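NAD(P)H-flavin oxidoreductase (Staphylococcus epidermidis ATCC 12228, PDB 3GBH) probably uses bound FMN to pass electrons from NAD(P)H to flavin or other acceptors, as nitroreductase-family enzymes do. Local coordinates at residues Y159-I164 with L187-G192; F89-N94 with D181-V186. All coordinates share one frame; numbering follows the deposited sequence.

Contact 1. Residues Y159-I164 with L187-G192; sequences YDTNPI and LAIAIG. With FMN (flavin mononucleotide), chain H.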
loop_
_atom_site.group_PDB
_atom_site.type_symbol
_atom_site.label_atom_id
_atom_site.label_comp_id
_atom_site.label_asym_id
_atom_site.label_seq_id
_atom_site.Cartn_x
_atom_site.Cartn_y
_atom_site.Cartn_z
ATOM N N TYR B 159 28.912 -2.205 -8.438
ATOM C CA TYR B 159 29.425 -2.467 -9.796
ATOM C C TYR B 159 28.321 -2.259 -10.826
ATOM O O TYR B 159 27.153 -2.062 -10.465
ATOM C CB TYR B 159 29.996 -3.892 -9.892
ATOM C CG TYR B 159 31.140 -4.094 -8.957
ATOM C CD1 TYR B 159 32.239 -3.261 -9.011
ATOM C CD2 TYR B 159 31.127 -5.094 -7.996
ATOM C CE1 TYR B 159 33.290 -3.406 -8.144
ATOM C CE2 TYR B 159 32.191 -5.257 -7.115
ATOM C CZ TYR B 159 33.281 -4.410 -7.199
ATOM O OH TYR B 159 34.375 -4.518 -6.330
ATOM N N ASP B 160 28.700 -2.252 -12.096
ATOM C CA ASP B 160 27.753 -2.224 -13.184
ATOM C C ASP B 160 28.056 -3.327 -14.158
ATOM O O ASP B 160 29.152 -3.887 -14.151
ATOM C CB ASP B 160 27.766 -0.872 -13.860
ATOM C CG ASP B 160 27.004 0.173 -13.046
ATOM O OD1 ASP B 160 25.744 0.121 -13.066
ATOM O OD2 ASP B 160 27.650 1.012 -12.369
ATOM N N THR B 161 27.068 -3.643 -14.982
ATOM C CA THR B 161 27.163 -4.705 -15.955
ATOM C C THR B 161 26.565 -4.310 -17.299
ATOM O O THR B 161 25.864 -3.291 -17.409
ATOM C CB THR B 161 26.430 -5.972 -15.485
ATOM O OG1 THR B 161 25.057 -5.663 -15.238
ATOM C CG2 THR B 161 27.109 -6.569 -14.243
ATOM N N ASN B 162 26.838 -5.149 -18.288
ATOM C CA ASN B 162 26.242 -5.048 -19.639
ATOM C C ASN B 162 26.045 -6.462 -20.128
ATOM O O ASN B 162 27.038 -7.189 -20.377
ATOM C CB ASN B 162 27.148 -4.259 -20.585
ATOM C CG ASN B 162 26.604 -4.136 -22.031
ATOM O OD1 ASN B 162 27.384 -3.930 -22.937
ATOM N ND2 ASN B 162 25.285 -4.229 -22.232
ATOM N N PRO B 163 24.777 -6.901 -20.215
ATOM C CA PRO B 163 24.554 -8.227 -20.815
ATOM C C PRO B 163 24.756 -8.159 -22.303
ATOM O O PRO B 163 24.402 -7.162 -22.926
ATOM C CB PRO B 163 23.114 -8.557 -20.423
ATOM C CG PRO B 163 22.449 -7.224 -20.259
ATOM C CD PRO B 163 23.518 -6.265 -19.792
ATOM N N ILE B 164 25.336 -9.217 -22.868
ATOM C CA ILE B 164 25.841 -9.203 -24.222
ATOM C C ILE B 164 25.488 -10.540 -24.881
ATOM O O ILE B 164 25.775 -11.609 -24.327
ATOM C CB ILE B 164 27.390 -8.936 -24.237
ATOM C CG1 ILE B 164 27.686 -7.484 -23.824
ATOM C CG2 ILE B 164 28.000 -9.188 -25.615
ATOM C CD1 ILE B 164 29.134 -7.132 -23.549
ATOM N N LEU B 187 24.644 -16.406 -22.532
ATOM C CA LEU B 187 24.909 -14.989 -22.701
ATOM C C LEU B 187 26.180 -14.629 -21.984
ATOM O O LEU B 187 26.659 -15.426 -21.181
ATOM C CB LEU B 187 23.762 -14.150 -22.151
ATOM C CG LEU B 187 23.663 -13.870 -20.683
ATOM C CD1 LEU B 187 22.646 -12.680 -20.418
ATOM C CD2 LEU B 187 23.265 -15.127 -19.946
ATOM N N ALA B 188 26.726 -13.456 -22.314
ATOM C CA ALA B 188 27.898 -12.915 -21.631
ATOM C C ALA B 188 27.472 -11.720 -20.784
ATOM O O ALA B 188 26.417 -11.132 -21.042
ATOM C CB ALA B 188 28.945 -12.517 -22.619
ATOM N N ILE B 189 28.267 -11.376 -19.767
ATOM C CA ILE B 189 27.990 -10.216 -18.927
ATOM C C ILE B 189 29.288 -9.485 -18.634
ATOM O O ILE B 189 30.143 -10.043 -17.948
ATOM C CB ILE B 189 27.315 -10.610 -17.588
ATOM C CG1 ILE B 189 26.075 -11.501 -17.803
ATOM C CG2 ILE B 189 26.926 -9.344 -16.773
ATOM C CD1 ILE B 189 25.368 -11.905 -16.518
ATOM N N ALA B 190 29.464 -8.267 -19.170
ATOM C CA ALA B 190 30.617 -7.449 -18.795
ATOM C C ALA B 190 30.351 -6.929 -17.399
ATOM O O ALA B 190 29.238 -6.507 -17.113
ATOM C CB ALA B 190 30.838 -6.229 -19.784
ATOM N N ILE B 191 31.373 -6.916 -16.547
ATOM C CA ILE B 191 31.209 -6.408 -15.188
ATOM C C ILE B 191 32.436 -5.576 -14.821
ATOM O O ILE B 191 33.550 -5.888 -15.216
ATOM C CB ILE B 191 30.968 -7.573 -14.188
ATOM C CG1 ILE B 191 30.687 -7.044 -12.769
ATOM C CG2 ILE B 191 32.164 -8.557 -14.164
ATOM C CD1 ILE B 191 30.253 -8.158 -11.798
ATOM N N GLY B 192 32.202 -4.484 -14.114
ATOM C CA GLY B 192 33.281 -3.634 -13.669
ATOM C C GLY B 192 32.724 -2.423 -12.979
ATOM O O GLY B 192 31.513 -2.352 -12.697
HETATM N N1 FMN H . 24.302 -4.518 -25.438
HETATM C C2 FMN H . 25.451 -4.368 -26.201
HETATM O O2 FMN H . 26.090 -3.310 -26.200
HETATM N N3 FMN H . 25.872 -5.409 -26.986
HETATM C C4 FMN H . 25.173 -6.618 -27.013
HETATM O O4 FMN H . 25.582 -7.541 -27.742
HETATM C C4A FMN H . 24.016 -6.757 -26.263
HETATM N N5 FMN H . 23.270 -7.922 -26.288
HETATM C C5A FMN H . 22.335 -8.169 -25.304
HETATM C C6 FMN H . 21.829 -9.463 -25.093
HETATM C C7 FMN H . 20.898 -9.705 -24.105
HETATM C C7M FMN H . 20.363 -11.096 -23.895
HETATM C C8 FMN H . 20.438 -8.644 -23.319
HETATM C C8M FMN H . 19.433 -8.830 -22.225
HETATM C C9 FMN H . 20.932 -7.369 -23.528
HETATM C C9A FMN H . 21.891 -7.102 -24.510
HETATM N N10 FMN H . 22.412 -5.816 -24.715
HETATM C C10 FMN H . 23.576 -5.686 -25.474
HETATM C "C1'" FMN H . 22.008 -4.664 -23.818
HETATM C "C2'" FMN H . 20.623 -4.196 -24.266
HETATM O "O2'" FMN H . 20.712 -3.404 -25.438
HETATM C "C3'" FMN H . 19.967 -3.412 -23.124
HETATM O "O3'" FMN H . 19.737 -4.285 -22.046
HETATM C "C4'" FMN H . 18.657 -2.724 -23.509
HETATM O "O4'" FMN H . 18.927 -1.722 -24.491
HETATM C "C5'" FMN H . 18.005 -2.106 -22.275
HETATM O "O5'" FMN H . 18.865 -1.127 -21.705
HETATM P P FMN H . 19.329 -1.255 -20.181
HETATM O O1P FMN H . 20.197 -0.085 -19.817
HETATM O O2P FMN H . 20.029 -2.574 -20.029
HETATM O O3P FMN H . 18.121 -1.277 -19.277
#
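Leu187 meets Pro163 through one methyl, CD1, which lies 4.1 Å from Pro163 CB. Ala188 pairs with Ile164 through two backbone bonds: its N gives one to Ile164 O in the carbonyl plane, whereas Ile164 N reaches Ala188 O from above that plane. On the sheet face they share, Ala188 CB packs against Ile164 CB. Ile189, across from Pro163, sets CG2 against Thr161 CB at 3.6 Å, the two side chains side by side and pointing the same way; Met151 and Ala147 of helix 132-156 cover this face. These residues pair strand 160-164, the outermost of the nitroreductase sheet within this chain, antiparallel with strand 183-192, and the strand lines one part of the FMN pocket. Pro163 O comes within 3.0 Å of FMN C9A, a close approach and not a bond, while Asn162 ND2 and Ile164 CA approach N1 and N5. Asn162 OD1 is held by Gln78. Ala190 exchanges two backbone bonds with Asn162, and its CB touches Ile164 CD1. Ile191 has CG1 anti to the backbone N (chi1 -176°), which lays it along Thr161 CG2 at 3.9 Å. Gly192 O takes an almost straight bond from Asp160 N and lies 3.5 Å from Tyr159 CB.

Contact 2. Residues F89-N94 with D181-V186; sequences FGDLQN and DRYVPV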
loop_
_atom_site.group_PDB
_atom_site.type_symbol
_atom_site.label_atom_id
_atom_site.label_comp_id
_atom_site.label_asym_id
_atom_site.label_seq_id
_atom_site.Cartn_x
_atom_site.Cartn_y
_atom_site.Cartn_z
ATOM N N PHE B 89 27.559 -20.429 -19.735
ATOM C CA PHE B 89 27.265 -21.578 -20.537
ATOM C C PHE B 89 26.239 -22.422 -19.785
ATOM O O PHE B 89 26.157 -22.367 -18.561
ATOM C CB PHE B 89 28.526 -22.422 -20.721
ATOM C CG PHE B 89 29.573 -21.801 -21.593
ATOM C CD1 PHE B 89 30.477 -20.889 -21.062
ATOM C CD2 PHE B 89 29.672 -22.153 -22.942
ATOM C CE1 PHE B 89 31.447 -20.318 -21.857
ATOM C CE2 PHE B 89 30.621 -21.604 -23.749
ATOM C CZ PHE B 89 31.532 -20.667 -23.213
ATOM N N GLY B 90 25.475 -23.199 -20.531
ATOM C CA GLY B 90 24.543 -24.153 -19.971
ATOM C C GLY B 90 25.096 -25.548 -20.230
ATOM O O GLY B 90 25.572 -25.844 -21.319
ATOM N N ASP B 91 25.076 -26.395 -19.215
ATOM C CA ASP B 91 25.558 -27.780 -19.350
ATOM C C ASP B 91 24.384 -28.663 -19.800
ATOM O O ASP B 91 23.441 -28.873 -19.056
ATOM C CB ASP B 91 26.123 -28.237 -18.002
ATOM C CG ASP B 91 26.625 -29.635 -18.005
ATOM O OD1 ASP B 91 26.691 -30.322 -19.070
ATOM O OD2 ASP B 91 27.027 -30.026 -16.907
ATOM N N LEU B 92 24.450 -29.177 -21.019
ATOM C CA LEU B 92 23.380 -30.033 -21.568
ATOM C C LEU B 92 23.355 -31.417 -20.919
ATOM O O LEU B 92 22.383 -32.158 -21.110
ATOM C CB LEU B 92 23.549 -30.199 -23.096
ATOM C CG LEU B 92 23.472 -28.933 -23.950
ATOM C CD1 LEU B 92 23.824 -29.263 -25.417
ATOM C CD2 LEU B 92 22.106 -28.297 -23.857
ATOM N N GLN B 93 24.413 -31.761 -20.170
ATOM C CA GLN B 93 24.466 -32.985 -19.342
ATOM C C GLN B 93 24.493 -32.665 -17.851
ATOM O O GLN B 93 25.158 -33.330 -17.045
ATOM C CB GLN B 93 25.660 -33.837 -19.744
ATOM C CG GLN B 93 25.587 -34.303 -21.195
ATOM C CD GLN B 93 26.850 -34.971 -21.648
ATOM O OE1 GLN B 93 27.384 -35.818 -20.957
ATOM N NE2 GLN B 93 27.332 -34.601 -22.828
ATOM N N ASN B 94 23.698 -31.666 -17.477
ATOM C CA ASN B 94 23.680 -31.152 -16.140
ATOM C C ASN B 94 23.311 -32.188 -15.073
ATOM O O ASN B 94 23.647 -32.008 -13.888
ATOM C CB ASN B 94 22.742 -29.945 -16.058
ATOM C CG ASN B 94 21.367 -30.226 -16.615
ATOM O OD1 ASN B 94 20.633 -31.000 -16.030
ATOM N ND2 ASN B 94 20.997 -29.579 -17.757
ATOM N N ASP B 181 30.351 -29.540 -27.575
ATOM C CA ASP B 181 29.200 -30.431 -27.708
ATOM C C ASP B 181 28.334 -30.431 -26.459
ATOM O O ASP B 181 27.128 -30.587 -26.568
ATOM C CB ASP B 181 29.631 -31.872 -27.990
ATOM C CG ASP B 181 30.185 -32.056 -29.394
ATOM O OD1 ASP B 181 29.887 -31.206 -30.266
ATOM O OD2 ASP B 181 30.920 -33.058 -29.631
ATOM N N ARG B 182 28.956 -30.286 -25.287
ATOM C CA ARG B 182 28.263 -30.360 -23.982
ATOM C C ARG B 182 27.830 -29.015 -23.407
ATOM O O ARG B 182 26.808 -28.916 -22.723
ATOM C CB ARG B 182 29.185 -31.021 -22.967
ATOM C CG ARG B 182 28.554 -31.185 -21.618
ATOM C CD ARG B 182 29.313 -32.125 -20.726
ATOM N NE ARG B 182 28.823 -32.049 -19.361
ATOM C CZ ARG B 182 29.213 -32.837 -18.366
ATOM N NH1 ARG B 182 30.109 -33.799 -18.564
ATOM N NH2 ARG B 182 28.701 -32.660 -17.166
ATOM N N TYR B 183 28.627 -27.981 -23.644
ATOM C CA TYR B 183 28.375 -26.677 -23.028
ATOM C C TYR B 183 27.946 -25.640 -24.058
ATOM O O TYR B 183 28.693 -25.356 -24.966
ATOM C CB TYR B 183 29.632 -26.240 -22.289
ATOM C CG TYR B 183 29.973 -27.197 -21.164
ATOM C CD1 TYR B 183 29.221 -27.226 -19.999
ATOM C CD2 TYR B 183 31.038 -28.090 -21.284
ATOM C CE1 TYR B 183 29.527 -28.129 -18.975
ATOM C CE2 TYR B 183 31.359 -28.975 -20.272
ATOM C CZ TYR B 183 30.605 -28.999 -19.120
ATOM O OH TYR B 183 30.934 -29.900 -18.121
ATOM N N VAL B 184 26.727 -25.112 -23.940
ATOM C CA VAL B 184 26.240 -24.129 -24.924
ATOM C C VAL B 184 26.265 -22.721 -24.337
ATOM O O VAL B 184 25.826 -22.531 -23.233
ATOM C CB VAL B 184 24.835 -24.466 -25.429
ATOM C CG1 VAL B 184 24.879 -25.826 -26.181
ATOM C CG2 VAL B 184 23.841 -24.507 -24.291
ATOM N N PRO B 185 26.786 -21.743 -25.082
ATOM C CA PRO B 185 26.807 -20.363 -24.564
ATOM C C PRO B 185 25.410 -19.771 -24.483
ATOM O O PRO B 185 24.619 -19.931 -25.410
ATOM C CB PRO B 185 27.664 -19.614 -25.563
ATOM C CG PRO B 185 27.769 -20.470 -26.772
ATOM C CD PRO B 185 27.267 -21.837 -26.469
ATOM N N VAL B 186 25.089 -19.140 -23.364
ATOM C CA VAL B 186 23.760 -18.565 -23.173
ATOM C C VAL B 186 23.824 -17.050 -23.349
ATOM O O VAL B 186 23.172 -16.477 -24.215
ATOM C CB VAL B 186 23.187 -18.920 -21.779
ATOM C CG1 VAL B 186 21.816 -18.253 -21.596
ATOM C CG2 VAL B 186 23.078 -20.454 -21.604
HETATM O O HOH W 1 30.095 -29.264 -15.590
HETATM O O HOH W 2 25.984 -33.061 -24.767
#
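Asp91 and Arg182 each swing CG anti to the backbone N (chi1 179° and -178°), and with the arginine chain extended as far as NE its guanidinium arrives alongside the carboxylate. The grip is side-on and two-pronged, which should fix the guanidinium's orientation. Arg182 NE gives a bond of 2.8 Å to Asp91 OD1, and Arg182 NH2 one of 3.1 Å to the syn lone pair of Asp91 OD2; both oxygens lie near the guanidinium plane, although the two flat groups are turned 31° apart. Asp91 OD1 also accepts Gln93 N at 2.9 Å, closing an Asx turn, and the two donors reach it from opposite faces of the carboxylate. Asp91 OD2 has a second salt bridge, to Arg55, so two arginines share this acid and would be expected to favour its charged form. Gln93 CB lies over one face of the guanidinium and Tyr183 OH over the opposite one, both toward the rim. The Tyr183 ring runs beside Asp91, with CE1 3.4 Å from Asp91 CG, while Arg182 CG sits over the ring centre. A water joins Gln93 NE2 to Asp181 O. Just beyond Asp91, Leu92 N is bound nearly straight to Arg182 O, and Leu92 CD1 packs on Val184 CG1 at 3.7 Å. At the other end Phe89 sets CE2 4.0 Å from Pro185 CB, and its ring also meets Tyr178 and helix 172-176. Gly90 and Val184 pair through two backbone bonds, Gly90 N to Val184 O being 2.8 Å. Here neighbouring antiparallel strands of the nitroreductase sheet meet where strand 84-91 ends in a type I turn from Asp91 to Asn94, spanned by Asn94 ND2 to Asp91 O and overlapped by the Asx turn, with the salt bridge tying it to Arg182.

Both contacts use strand 183-192: residues 181-186 enter and begin it in contact 2, and residues 187-192 continue it in contact 1, so the two adjoin in sequence although their centres lie 20 Å apart. Along the chain the order is 89-94, 159-164, 181-186, 187-192, and the two pairings cross. In the four-stranded antiparallel sheet, strand 183-192 has 84-91 on one side and the outermost strand 160-164 on the other. Contact 1 is buried and places part of the FMN pocket; contact 2 is only partly buried, yet Val186 at its end packs on Ile141 of the second subunit, a residue that itself belongs to an FMN pocket.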